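PDB 4OPW: uncharacterized protein from Parabacteroides merdae ATCC 43184, which is of unknown function but, as a member of the DUF2807 family of putative auto-transporter adhesin head domains, probably serves in cell adhesion. Local coordinates for residues G129-N134 with D149-S154; A171-T176 with V186-V191; V143-T148 with L163-A168; D108-N113 with Q124-G129. All blocks are in the same frame, centred on the assembly; numbering follows the deposited sequence.

In the fold
All four contacts belong to one beta-solenoid, built of successive coils. Contacts 1 and 3 join neighbouring coils in parallel register on different faces, and their segments alternate along the chain with centres 11 Å apart. Contacts 2 and 4 lie at corners, where the chain turns from one face of the solenoid to another; their centres are 16 Å apart and they do not touch. Contact 4 shares Gly129 with contact 1 (centres 8 Å apart), and both meet one ethanediol. Contact 2 continues the sheet of contact 1 through Cys153 N to Asp172 O, 2.8 Å, and that of contact 3 through Ala187 N to Gly166 O, 3.1 Å.

Contact 1. Residues G129-N134 with D149-S154; sequences GKLDLN and DKLECS. With EDO (1,2-ethanediol), chain E.
Glu152 reaches across to Lys130 and Asp132, and its orientation organises the polar face of this strand pair. With CG beside the backbone N (chi1 -69°) and the chain extended beyond it, the carboxylate lies obliquely against the extended Lys130 chain, whose CE is 3.4 Å from Glu152 OE2. The salt bridge from Lys130 NZ to the same oxygen is long, 4.0 Å. Lys150 grips OE2 more closely, its NZ 2.8 Å away on the anti lone pair, and forms a second salt bridge with Asp172 on the next strand. The carboxylates of Asp132 and Glu152 are turned 69° apart, with Asp132 OD1 3.9 Å from Glu152 OE1; a water 2.7 Å from each of these two oxygens bridges them from the side, and the lysines probably help to offset the like charges. Asn134 ND2 donates to Asp132 OD1 from above the carboxylate plane.

On the buried face Leu131 and Leu151 run side by side, CD2 of Leu131 lying 4.1 Å from CD1 of Leu151, while Leu133 CD1 rests 4.0 Å from Cys153 SG. Between the two faces, backbone bonds alternate from strand to strand, among them Glu152 N to Leu131 O at 2.8 Å. Gly129 O takes the N-H groups of both Asp149 and Lys150 where the pairing begins. The strand directions differ by just 2°, and like positions pair from Lys130-Lys150 to Asn134-Ser154: the in-register parallel stacking of successive coils in a beta-solenoid, consistent with the pectate-lyase-like clan of this family.

Contact 2. Residues A171-T176 with V186-V191; sequences ADYSIT and VAVPEV
Tyr173 and Ala171 meet segment 186-191, a short strand and the corner after it, through apolar packing, one direct backbone bond and one water bridge. The apolar part has two centres. Val191 CG1 lies at the edge of the Tyr173 ring, near its plane, 3.6 Å from CD2; the methyl is anti to the Val191 backbone N (chi1 179°), and the two side chains cross at a slant. Val188 uses both methyls: CG1 packs 3.8 Å from Ala171 CB, and CG2 meets the same CB while also lying 4.1 Å from Tyr173 OH, the tyrosine and valine approaching from opposite directions.

The backbone contribution is Ala171 N donating to Glu190 O at 2.9 Å, with an N-H...O angle of 158°. Beside it, Val191 CA makes a C-H...O contact with Ala171 O at 3.4 Å. These two contacts accompany the parallel bridge of Ala171 with Val191, where the chain has turned at Pro189 and Glu190 to enter the neighbouring strand.

Water supplies the remaining link. Tyr173 OH donates to a water 2.7 Å away, which in turn donates to Val186 O, also at 2.7 Å.

Leu151 and Cys153 of the preceding coil and Ile203 of strand 200-205 also touch the tyrosine. The chemistry is thus that of an apolar solenoid interior whose aromatic side chain spans from one face toward another: its ring is packed among hydrocarbon groups, while its hydroxyl donates a hydrogen bond to water and, through that water, is linked to a backbone carbonyl.

Contact 3. Residues V143-T148 with L163-A168; sequences VNELKT and LKAGNA
Val143 begins the pairing by packing against Leu163: its CB is 3.8 Å from Leu163 CD2, the side chains lying alongside and pointing the same way. Its carbonyl O accepts from Lys164 N at 2.9 Å. At Asn144 the chain leaves regular strand geometry, and the side chain runs beside the extended Lys164. OD1 of Asn144 receives a weak bond from Lys164 NZ, 3.4 Å away, while Asn144 ND2 is held by the carbonyl of Lys123. Glu145 contributes chiefly through its backbone, its CA making a C-H...O contact with Ala165 O.

Leu146 restores the strand pairing. Its N bonds to Ala165 O, and its own O takes Asn167 N at 3.0 Å as well as a water. CG sits between backbone N and carbonyl carbon (chi1 64°), a placement that accompanies the approach of CD2 to Leu163 CD2 at 4.0 Å and of CD1 to Asn167 O at 3.6 Å. Opposite Leu146, Gly166 has phi 131° and psi -164°; a side chain here would collide with Leu146 O, so the bare CA can approach that oxygen to 3.0 Å.

Lys147 lies on the outer face beside Asn167. Thr148 N then bonds to Asn167 O, and Thr148 CG2 packs 3.7 Å from Ala168 CB. Thr148 OG1 bonds to the carbonyls of Val128, in the preceding coil, and of Lys150, two residues on. The chemistry implies a division of labour between the faces: leucine, valine and methyl groups fill the interior, amides and charged chains lie outside, and backbone bonds resume in register after the break at Asn144-Glu145.

Contact 4. Residues D108-N113 with Q124-G129; sequences DELKIN and QKVEVG. With EDO (1,2-ethanediol), chain E.
Leu110 packs against Val126 and Val128, facing both across the inside of a corner. Its CG stands anti to the backbone N (chi1 179°), which carries the isobutyl group inward from strand 109-113. One branch, CD2, meets Val126 CG1 at 4.1 Å, the two side chains crossing at about a right angle. Nearer the backbone, Leu110 CB touches Val128 CG1, also at 4.1 Å, so the leucine is contacted both at its stem and at one terminal methyl.

The two valines present the same named methyl through different rotations. In Val126, CG1 is anti to the backbone N (chi1 177°); in Val128 it lies beside the N and anti to the carbonyl carbon (chi1 -67°). Leu105 of strand 105-106 also touches Leu110 and Val126, and Leu131 of strand 130-136 joins the same cluster.

Where the chain turns at Asp108 and Gly129, their backbones come close: Asp108 O is 3.0 Å from Gly129 N. A side chain at Gly129 would run into that carbonyl, so the absence of one suits the close approach of the two corners. The CB of Asp108 points away from segment 124-129.

Glu127 points to the other side of its strand. Its extended chain brings OE2 within 3.1 Å of ethanediol O1, which donates to it; the diol, probably from the crystallisation liquor, also bonds to Asp149. The chemistry implies that the side-chain part of the contact is apolar packing of aliphatic branches on the inside, with the carboxylates of Asp108 and Glu127 on the exposed side.

Contact 1. Residues G129-N134 with D149-S154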
loop_
_atom_site.group_PDB
_atom_site.type_symbol
_atom_site.label_atom_id
_atom_site.label_comp_id
_atom_site.label_asym_id
_atom_site.label_seq_id
_atom_site.Cartn_x
_atom_site.Cartn_y
_atom_site.Cartn_z
ATOM N N GLY A 129 -0.348 -6.849 14.359
ATOM C CA GLY A 129 0.881 -7.030 15.120
ATOM C C GLY A 129 2.064 -6.411 14.393
ATOM O O GLY A 129 2.896 -5.748 15.007
ATOM N N LYS A 130 2.120 -6.580 13.072
ATOM C CA LYS A 130 3.192 -6.031 12.253
ATOM C C LYS A 130 2.617 -5.449 10.969
ATOM O O LYS A 130 1.834 -6.109 10.288
ATOM C CB LYS A 130 4.224 -7.129 11.943
ATOM C CG LYS A 130 5.438 -6.676 11.145
ATOM C CD LYS A 130 6.234 -7.887 10.709
ATOM C CE LYS A 130 7.553 -7.519 10.089
ATOM N NZ LYS A 130 8.356 -8.727 9.781
ATOM N N LEU A 131 2.986 -4.194 10.656
ATOM C CA LEU A 131 2.519 -3.510 9.437
ATOM C C LEU A 131 3.737 -3.211 8.597
ATOM O O LEU A 131 4.631 -2.494 9.029
ATOM C CB LEU A 131 1.708 -2.240 9.780
ATOM C CG LEU A 131 1.002 -1.502 8.613
ATOM C CD1 LEU A 131 -0.019 -2.418 7.882
ATOM C CD2 LEU A 131 0.296 -0.247 9.128
ATOM N N ASP A 132 3.809 -3.834 7.424
ATOM C CA ASP A 132 4.972 -3.754 6.558
ATOM C C ASP A 132 4.586 -3.140 5.217
ATOM O O ASP A 132 4.002 -3.801 4.351
ATOM C CB ASP A 132 5.562 -5.171 6.426
ATOM C CG ASP A 132 6.751 -5.326 5.505
ATOM O OD1 ASP A 132 7.287 -4.299 5.043
ATOM O OD2 ASP A 132 7.155 -6.478 5.263
ATOM N N LEU A 133 4.947 -1.852 5.040
ATOM C CA LEU A 133 4.575 -1.067 3.877
ATOM C C LEU A 133 5.763 -0.755 3.005
ATOM O O LEU A 133 6.803 -0.293 3.494
ATOM C CB LEU A 133 3.911 0.235 4.338
ATOM C CG LEU A 133 2.791 0.096 5.395
ATOM C CD1 LEU A 133 2.271 1.457 5.818
ATOM C CD2 LEU A 133 1.637 -0.765 4.882
ATOM N N ASN A 134 5.618 -1.037 1.711
ATOM C CA ASN A 134 6.681 -0.841 0.731
ATOM C C ASN A 134 6.151 -0.143 -0.486
ATOM O O ASN A 134 5.126 -0.554 -1.049
ATOM C CB ASN A 134 7.283 -2.199 0.332
ATOM C CG ASN A 134 7.765 -2.994 1.525
ATOM O OD1 ASN A 134 8.893 -2.825 1.957
ATOM N ND2 ASN A 134 6.876 -3.805 2.133
ATOM N N ASP A 149 2.437 -3.138 16.633
ATOM C CA ASP A 149 3.592 -3.328 17.497
ATOM C C ASP A 149 4.810 -2.901 16.688
ATOM O O ASP A 149 5.449 -1.914 17.032
ATOM C CB ASP A 149 3.681 -4.769 18.016
ATOM C CG ASP A 149 2.602 -5.106 19.029
ATOM O OD1 ASP A 149 2.268 -4.228 19.864
ATOM O OD2 ASP A 149 2.079 -6.238 18.981
ATOM N N LYS A 150 5.055 -3.556 15.543
ATOM C CA LYS A 150 6.149 -3.226 14.649
ATOM C C LYS A 150 5.632 -2.580 13.373
ATOM O O LYS A 150 4.766 -3.142 12.710
ATOM C CB LYS A 150 6.969 -4.486 14.307
ATOM C CG LYS A 150 8.204 -4.205 13.431
ATOM C CD LYS A 150 9.237 -3.253 14.108
ATOM C CE LYS A 150 10.239 -2.712 13.118
ATOM N NZ LYS A 150 11.101 -3.811 12.571
ATOM N N LEU A 151 6.193 -1.413 13.021
ATOM C CA LEU A 151 5.890 -0.711 11.766
ATOM C C LEU A 151 7.144 -0.667 10.912
ATOM O O LEU A 151 8.218 -0.284 11.404
ATOM C CB LEU A 151 5.381 0.715 12.059
ATOM C CG LEU A 151 5.156 1.648 10.878
ATOM C CD1 LEU A 151 4.051 1.109 9.931
ATOM C CD2 LEU A 151 4.783 3.037 11.381
ATOM N N GLU A 152 7.025 -1.086 9.647
ATOM C CA GLU A 152 8.104 -1.037 8.663
ATOM C C GLU A 152 7.583 -0.273 7.476
ATOM O O GLU A 152 6.521 -0.597 6.934
ATOM C CB GLU A 152 8.618 -2.419 8.289
ATOM C CG GLU A 152 9.362 -3.072 9.450
ATOM C CD GLU A 152 9.637 -4.553 9.304
ATOM O OE1 GLU A 152 9.419 -5.094 8.196
ATOM O OE2 GLU A 152 10.059 -5.178 10.304
ATOM N N CYS A 153 8.311 0.805 7.131
ATOM C CA CYS A 153 7.996 1.672 6.013
ATOM C C CYS A 153 9.202 1.834 5.170
ATOM O O CYS A 153 10.257 2.276 5.636
ATOM C CB CYS A 153 7.474 3.022 6.476
ATOM S SG CYS A 153 5.759 2.997 7.015
ATOM N N SER A 154 9.045 1.500 3.908
ATOM C CA SER A 154 10.152 1.672 2.984
ATOM C C SER A 154 9.718 2.210 1.641
ATOM O O SER A 154 8.675 1.803 1.098
ATOM C CB SER A 154 10.876 0.349 2.780
ATOM O OG SER A 154 11.131 -0.291 4.025
HETATM C C1 EDO E . -2.209 -4.069 18.102
HETATM O O1 EDO E . -2.712 -3.866 19.415
HETATM C C2 EDO E . -0.697 -4.340 18.168
HETATM O O2 EDO E . -0.057 -3.280 18.866
HETATM O O HOH W 1 9.915 -4.221 5.659
HETATM O O HOH W 2 9.982 -7.423 6.922
HETATM O O HOH W 3 9.026 -1.727 4.842
#

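Contact 2. Residues A171-T176 with V186-V191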
loop_
_atom_site.group_PDB
_atom_site.type_symbol
_atom_site.label_atom_id
_atom_site.label_comp_id
_atom_site.label_asym_id
_atom_site.label_seq_id
_atom_site.Cartn_x
_atom_site.Cartn_y
_atom_site.Cartn_z
ATOM N N ALA A 171 9.341 1.530 14.979
ATOM C CA ALA A 171 9.181 1.807 13.552
ATOM C C ALA A 171 10.522 1.880 12.863
ATOM O O ALA A 171 11.464 2.479 13.394
ATOM C CB ALA A 171 8.403 3.105 13.323
ATOM N N ASP A 172 10.602 1.262 11.672
ATOM C CA ASP A 172 11.763 1.333 10.798
ATOM C C ASP A 172 11.322 2.069 9.556
ATOM O O ASP A 172 10.475 1.555 8.814
ATOM C CB ASP A 172 12.328 -0.058 10.451
ATOM C CG ASP A 172 12.970 -0.836 11.585
ATOM O OD1 ASP A 172 13.361 -0.208 12.591
ATOM O OD2 ASP A 172 13.124 -2.068 11.445
ATOM N N TYR A 173 11.821 3.301 9.377
ATOM C CA TYR A 173 11.500 4.128 8.218
ATOM C C TYR A 173 12.700 4.195 7.316
ATOM O O TYR A 173 13.809 4.472 7.800
ATOM C CB TYR A 173 11.087 5.544 8.636
ATOM C CG TYR A 173 9.835 5.649 9.472
ATOM C CD1 TYR A 173 8.584 5.404 8.919
ATOM C CD2 TYR A 173 9.886 6.123 10.779
ATOM C CE1 TYR A 173 7.416 5.574 9.663
ATOM C CE2 TYR A 173 8.726 6.316 11.526
ATOM C CZ TYR A 173 7.492 6.028 10.967
ATOM O OH TYR A 173 6.333 6.237 11.674
ATOM N N SER A 174 12.515 3.936 6.010
ATOM C CA SER A 174 13.643 3.989 5.085
ATOM C C SER A 174 13.240 4.593 3.749
ATOM O O SER A 174 12.141 4.337 3.259
ATOM C CB SER A 174 14.238 2.599 4.864
ATOM O OG SER A 174 14.749 2.026 6.056
ATOM N N ILE A 175 14.123 5.444 3.190
ATOM C CA ILE A 175 13.954 6.077 1.868
ATOM C C ILE A 175 15.253 5.844 1.112
ATOM O O ILE A 175 16.325 6.188 1.634
ATOM C CB ILE A 175 13.543 7.587 1.877
ATOM C CG1 ILE A 175 12.151 7.804 2.537
ATOM C CG2 ILE A 175 13.552 8.188 0.430
ATOM C CD1 ILE A 175 11.925 9.188 3.076
ATOM N N THR A 176 15.166 5.303 -0.124
ATOM C CA THR A 176 16.354 5.060 -0.949
ATOM C C THR A 176 16.103 5.690 -2.312
ATOM O O THR A 176 15.038 5.472 -2.884
ATOM C CB THR A 176 16.678 3.548 -1.025
ATOM O OG1 THR A 176 16.799 3.029 0.306
ATOM C CG2 THR A 176 17.968 3.273 -1.791
ATOM N N VAL A 186 1.910 9.591 13.588
ATOM C CA VAL A 186 2.092 8.292 14.230
ATOM C C VAL A 186 3.130 8.401 15.355
ATOM O O VAL A 186 4.327 8.575 15.093
ATOM C CB VAL A 186 2.452 7.165 13.211
ATOM C CG1 VAL A 186 2.668 5.824 13.919
ATOM C CG2 VAL A 186 1.361 7.032 12.153
ATOM N N ALA A 187 2.664 8.271 16.602
ATOM C CA ALA A 187 3.554 8.309 17.760
ATOM C C ALA A 187 4.217 6.940 17.941
ATOM O O ALA A 187 3.538 5.907 18.009
ATOM C CB ALA A 187 2.802 8.711 19.013
ATOM N N VAL A 188 5.556 6.940 18.002
ATOM C CA VAL A 188 6.355 5.718 18.144
ATOM C C VAL A 188 7.469 5.924 19.179
ATOM O O VAL A 188 8.325 6.755 18.918
ATOM C CB VAL A 188 6.997 5.249 16.805
ATOM C CG1 VAL A 188 7.660 3.883 16.981
ATOM C CG2 VAL A 188 6.011 5.251 15.635
ATOM N N PRO A 189 7.595 5.098 20.241
ATOM C CA PRO A 189 8.710 5.290 21.188
ATOM C C PRO A 189 10.110 5.054 20.585
ATOM O O PRO A 189 10.991 5.888 20.796
ATOM C CB PRO A 189 8.411 4.272 22.304
ATOM C CG PRO A 189 6.954 3.997 22.195
ATOM C CD PRO A 189 6.665 4.059 20.719
ATOM N N GLU A 190 10.307 3.954 19.817
ATOM C CA GLU A 190 11.613 3.586 19.238
ATOM C C GLU A 190 11.592 3.688 17.720
ATOM O O GLU A 190 10.941 2.876 17.056
ATOM C CB GLU A 190 12.009 2.152 19.649
ATOM C CG GLU A 190 12.191 1.923 21.142
ATOM C CD GLU A 190 13.228 2.800 21.813
ATOM O OE1 GLU A 190 14.372 2.880 21.306
ATOM O OE2 GLU A 190 12.890 3.414 22.849
ATOM N N VAL A 191 12.328 4.674 17.159
ATOM C CA VAL A 191 12.352 4.875 15.708
ATOM C C VAL A 191 13.753 4.749 15.142
ATOM O O VAL A 191 14.726 5.250 15.730
ATOM C CB VAL A 191 11.746 6.264 15.299
ATOM C CG1 VAL A 191 11.790 6.500 13.773
ATOM C CG2 VAL A 191 10.315 6.426 15.806
HETATM O O HOH W 4 6.204 8.584 13.091
#

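Contact 3. Residues V143-T148 with L163-A168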
loop_
_atom_site.group_PDB
_atom_site.type_symbol
_atom_site.label_atom_id
_atom_site.label_comp_id
_atom_site.label_asym_id
_atom_site.label_seq_id
_atom_site.Cartn_x
_atom_site.Cartn_y
_atom_site.Cartn_z
ATOM N N VAL A 143 -2.691 5.856 4.728
ATOM C CA VAL A 143 -3.225 5.055 5.829
ATOM C C VAL A 143 -3.838 6.028 6.827
ATOM O O VAL A 143 -3.116 6.820 7.441
ATOM C CB VAL A 143 -2.153 4.119 6.475
ATOM C CG1 VAL A 143 -2.764 3.297 7.608
ATOM C CG2 VAL A 143 -1.507 3.188 5.421
ATOM N N ASN A 144 -5.167 6.006 6.960
ATOM C CA ASN A 144 -5.865 6.957 7.822
ATOM C C ASN A 144 -5.561 6.769 9.313
ATOM O O ASN A 144 -5.441 7.764 10.036
ATOM C CB ASN A 144 -7.379 6.897 7.592
ATOM C CG ASN A 144 -7.835 7.570 6.311
ATOM O OD1 ASN A 144 -7.050 8.173 5.560
ATOM N ND2 ASN A 144 -9.122 7.505 6.042
ATOM N N GLU A 145 -5.462 5.523 9.779
ATOM C CA GLU A 145 -5.240 5.261 11.204
ATOM C C GLU A 145 -4.682 3.861 11.382
ATOM O O GLU A 145 -5.243 2.911 10.825
ATOM C CB GLU A 145 -6.562 5.410 11.988
ATOM C CG GLU A 145 -6.370 5.407 13.497
ATOM C CD GLU A 145 -7.630 5.360 14.339
ATOM O OE1 GLU A 145 -8.744 5.299 13.771
ATOM O OE2 GLU A 145 -7.494 5.380 15.583
ATOM N N LEU A 146 -3.596 3.735 12.160
ATOM C CA LEU A 146 -2.966 2.444 12.430
ATOM C C LEU A 146 -2.623 2.244 13.920
ATOM O O LEU A 146 -2.334 3.198 14.653
ATOM C CB LEU A 146 -1.707 2.257 11.571
ATOM C CG LEU A 146 -0.504 3.215 11.783
ATOM C CD1 LEU A 146 0.524 2.609 12.761
ATOM C CD2 LEU A 146 0.196 3.495 10.450
ATOM N N LYS A 147 -2.617 0.980 14.337
ATOM C CA LYS A 147 -2.245 0.544 15.684
ATOM C C LYS A 147 -1.461 -0.723 15.485
ATOM O O LYS A 147 -2.008 -1.698 14.972
ATOM C CB LYS A 147 -3.477 0.359 16.603
ATOM C CG LYS A 147 -3.193 -0.283 17.977
ATOM C CD LYS A 147 -2.358 0.600 18.895
ATOM C CE LYS A 147 -1.973 -0.110 20.176
ATOM N NZ LYS A 147 -1.037 0.713 20.981
ATOM N N THR A 148 -0.156 -0.682 15.762
ATOM C CA THR A 148 0.680 -1.865 15.539
ATOM C C THR A 148 1.789 -1.969 16.577
ATOM O O THR A 148 2.045 -1.010 17.312
ATOM C CB THR A 148 1.267 -1.832 14.073
ATOM O OG1 THR A 148 1.839 -3.102 13.741
ATOM C CG2 THR A 148 2.304 -0.741 13.862
ATOM N N LEU A 163 0.986 8.370 6.611
ATOM C CA LEU A 163 0.413 7.682 7.782
ATOM C C LEU A 163 -0.170 8.767 8.646
ATOM O O LEU A 163 0.559 9.460 9.350
ATOM C CB LEU A 163 1.487 6.866 8.528
ATOM C CG LEU A 163 2.369 5.921 7.695
ATOM C CD1 LEU A 163 3.370 5.201 8.586
ATOM C CD2 LEU A 163 1.516 4.884 6.927
ATOM N N LYS A 164 -1.462 9.012 8.476
ATOM C CA LYS A 164 -2.169 10.148 9.078
ATOM C C LYS A 164 -2.259 10.141 10.607
ATOM O O LYS A 164 -2.172 11.210 11.214
ATOM C CB LYS A 164 -3.589 10.231 8.516
ATOM C CG LYS A 164 -3.636 10.627 7.040
ATOM C CD LYS A 164 -5.066 10.896 6.610
ATOM C CE LYS A 164 -5.154 11.444 5.208
ATOM N NZ LYS A 164 -6.543 11.387 4.681
ATOM N N ALA A 165 -2.481 8.977 11.231
ATOM C CA ALA A 165 -2.676 8.898 12.679
ATOM C C ALA A 165 -2.366 7.536 13.209
ATOM O O ALA A 165 -2.420 6.559 12.468
ATOM C CB ALA A 165 -4.133 9.243 13.021
ATOM N N GLY A 166 -2.124 7.463 14.514
ATOM C CA GLY A 166 -1.916 6.172 15.145
ATOM C C GLY A 166 -0.717 6.007 16.041
ATOM O O GLY A 166 -0.113 6.987 16.492
ATOM N N ASN A 167 -0.402 4.735 16.319
ATOM C CA ASN A 167 0.650 4.329 17.237
ATOM C C ASN A 167 1.355 3.071 16.804
ATOM O O ASN A 167 0.725 2.144 16.316
ATOM C CB ASN A 167 0.037 4.077 18.636
ATOM C CG ASN A 167 -0.508 5.309 19.317
ATOM O OD1 ASN A 167 0.189 5.974 20.102
ATOM N ND2 ASN A 167 -1.771 5.613 19.055
ATOM N N ALA A 168 2.662 3.030 17.013
ATOM C CA ALA A 168 3.511 1.849 16.821
ATOM C C ALA A 168 4.457 1.765 18.000
ATOM O O ALA A 168 4.767 2.799 18.585
ATOM C CB ALA A 168 4.288 1.924 15.515
HETATM O O HOH W 5 -4.017 3.996 17.017
#

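Contact 4. Residues D108-N113 with Q124-G129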
loop_
_atom_site.group_PDB
_atom_site.type_symbol
_atom_site.label_atom_id
_atom_site.label_comp_id
_atom_site.label_asym_id
_atom_site.label_seq_id
_atom_site.Cartn_x
_atom_site.Cartn_y
_atom_site.Cartn_z
ATOM N N ASP A 108 -2.482 -10.771 12.452
ATOM C CA ASP A 108 -1.124 -10.807 12.994
ATOM C C ASP A 108 -0.196 -9.903 12.180
ATOM O O ASP A 108 0.638 -9.194 12.752
ATOM C CB ASP A 108 -0.575 -12.254 12.982
ATOM C CG ASP A 108 -1.258 -13.234 13.928
ATOM O OD1 ASP A 108 -1.928 -12.780 14.885
ATOM O OD2 ASP A 108 -1.118 -14.449 13.714
ATOM N N GLU A 109 -0.339 -9.939 10.833
ATOM C CA GLU A 109 0.526 -9.177 9.944
ATOM C C GLU A 109 -0.203 -8.699 8.706
ATOM O O GLU A 109 -1.038 -9.424 8.157
ATOM C CB GLU A 109 1.734 -10.044 9.508
ATOM C CG GLU A 109 2.742 -10.334 10.614
ATOM C CD GLU A 109 3.983 -11.130 10.254
ATOM O OE1 GLU A 109 4.493 -10.964 9.122
ATOM O OE2 GLU A 109 4.475 -11.884 11.125
ATOM N N LEU A 110 0.163 -7.508 8.231
ATOM C CA LEU A 110 -0.340 -6.980 6.978
ATOM C C LEU A 110 0.848 -6.406 6.223
ATOM O O LEU A 110 1.525 -5.496 6.707
ATOM C CB LEU A 110 -1.473 -5.954 7.147
ATOM C CG LEU A 110 -2.019 -5.356 5.836
ATOM C CD1 LEU A 110 -2.518 -6.458 4.838
ATOM C CD2 LEU A 110 -3.083 -4.317 6.119
ATOM N N LYS A 111 1.132 -6.993 5.060
ATOM C CA LYS A 111 2.220 -6.549 4.190
ATOM C C LYS A 111 1.650 -6.002 2.903
ATOM O O LYS A 111 0.840 -6.657 2.253
ATOM C CB LYS A 111 3.186 -7.724 3.923
ATOM C CG LYS A 111 4.300 -7.428 2.917
ATOM C CD LYS A 111 5.357 -8.552 2.891
ATOM C CE LYS A 111 4.852 -9.877 2.308
ATOM N NZ LYS A 111 5.669 -11.060 2.720
ATOM N N ILE A 112 2.036 -4.770 2.547
ATOM C CA ILE A 112 1.579 -4.149 1.321
ATOM C C ILE A 112 2.762 -3.692 0.486
ATOM O O ILE A 112 3.647 -2.987 0.995
ATOM C CB ILE A 112 0.615 -2.972 1.607
ATOM C CG1 ILE A 112 -0.569 -3.467 2.490
ATOM C CG2 ILE A 112 0.102 -2.324 0.277
ATOM C CD1 ILE A 112 -1.579 -2.465 2.816
ATOM N N ASN A 113 2.791 -4.115 -0.789
ATOM C CA ASN A 113 3.807 -3.709 -1.758
ATOM C C ASN A 113 3.106 -2.956 -2.876
ATOM O O ASN A 113 2.314 -3.560 -3.606
ATOM C CB ASN A 113 4.587 -4.921 -2.294
ATOM C CG ASN A 113 5.361 -5.699 -1.249
ATOM O OD1 ASN A 113 5.671 -5.211 -0.154
ATOM N ND2 ASN A 113 5.717 -6.936 -1.578
ATOM N N GLN A 124 -9.931 2.875 6.927
ATOM C CA GLN A 124 -10.390 2.660 8.308
ATOM C C GLN A 124 -9.288 2.011 9.143
ATOM O O GLN A 124 -8.270 1.572 8.594
ATOM C CB GLN A 124 -11.695 1.866 8.340
ATOM C CG GLN A 124 -12.898 2.715 7.900
ATOM C CD GLN A 124 -14.179 1.928 7.762
ATOM O OE1 GLN A 124 -14.759 1.830 6.684
ATOM N NE2 GLN A 124 -14.670 1.377 8.847
ATOM N N LYS A 125 -9.444 2.014 10.473
ATOM C CA LYS A 125 -8.388 1.586 11.384
ATOM C C LYS A 125 -7.782 0.215 11.031
ATOM O O LYS A 125 -8.487 -0.777 10.856
ATOM C CB LYS A 125 -8.855 1.609 12.851
ATOM C CG LYS A 125 -7.730 1.386 13.863
ATOM C CD LYS A 125 -8.246 1.456 15.296
ATOM C CE LYS A 125 -7.119 1.487 16.299
ATOM N NZ LYS A 125 -7.622 1.694 17.682
ATOM N N VAL A 126 -6.456 0.203 10.927
ATOM C CA VAL A 126 -5.638 -0.991 10.712
ATOM C C VAL A 126 -5.045 -1.367 12.078
ATOM O O VAL A 126 -4.285 -0.577 12.650
ATOM C CB VAL A 126 -4.543 -0.750 9.640
ATOM C CG1 VAL A 126 -3.645 -1.982 9.468
ATOM C CG2 VAL A 126 -5.163 -0.327 8.299
ATOM N N GLU A 127 -5.422 -2.531 12.626
ATOM C CA GLU A 127 -4.895 -2.971 13.923
ATOM C C GLU A 127 -4.257 -4.331 13.730
ATOM O O GLU A 127 -4.957 -5.335 13.643
ATOM C CB GLU A 127 -5.987 -2.978 15.008
ATOM C CG GLU A 127 -5.455 -3.396 16.366
ATOM C CD GLU A 127 -6.201 -2.904 17.588
ATOM O OE1 GLU A 127 -7.307 -2.333 17.438
ATOM O OE2 GLU A 127 -5.660 -3.083 18.704
ATOM N N VAL A 128 -2.923 -4.352 13.636
ATOM C CA VAL A 128 -2.160 -5.569 13.359
ATOM C C VAL A 128 -0.932 -5.654 14.239
ATOM O O VAL A 128 -0.514 -4.644 14.785
ATOM C CB VAL A 128 -1.748 -5.618 11.847
ATOM C CG1 VAL A 128 -2.966 -5.784 10.931
ATOM C CG2 VAL A 128 -0.900 -4.401 11.438
ATOM N N GLY A 129 -0.348 -6.849 14.359
ATOM C CA GLY A 129 0.881 -7.030 15.120
ATOM C C GLY A 129 2.064 -6.411 14.393
ATOM O O GLY A 129 2.896 -5.748 15.007
HETATM C C1 EDO E . -2.209 -4.069 18.102
HETATM O O1 EDO E . -2.712 -3.866 19.415
HETATM C C2 EDO E . -0.697 -4.340 18.168
HETATM O O2 EDO E . -0.057 -3.280 18.866
#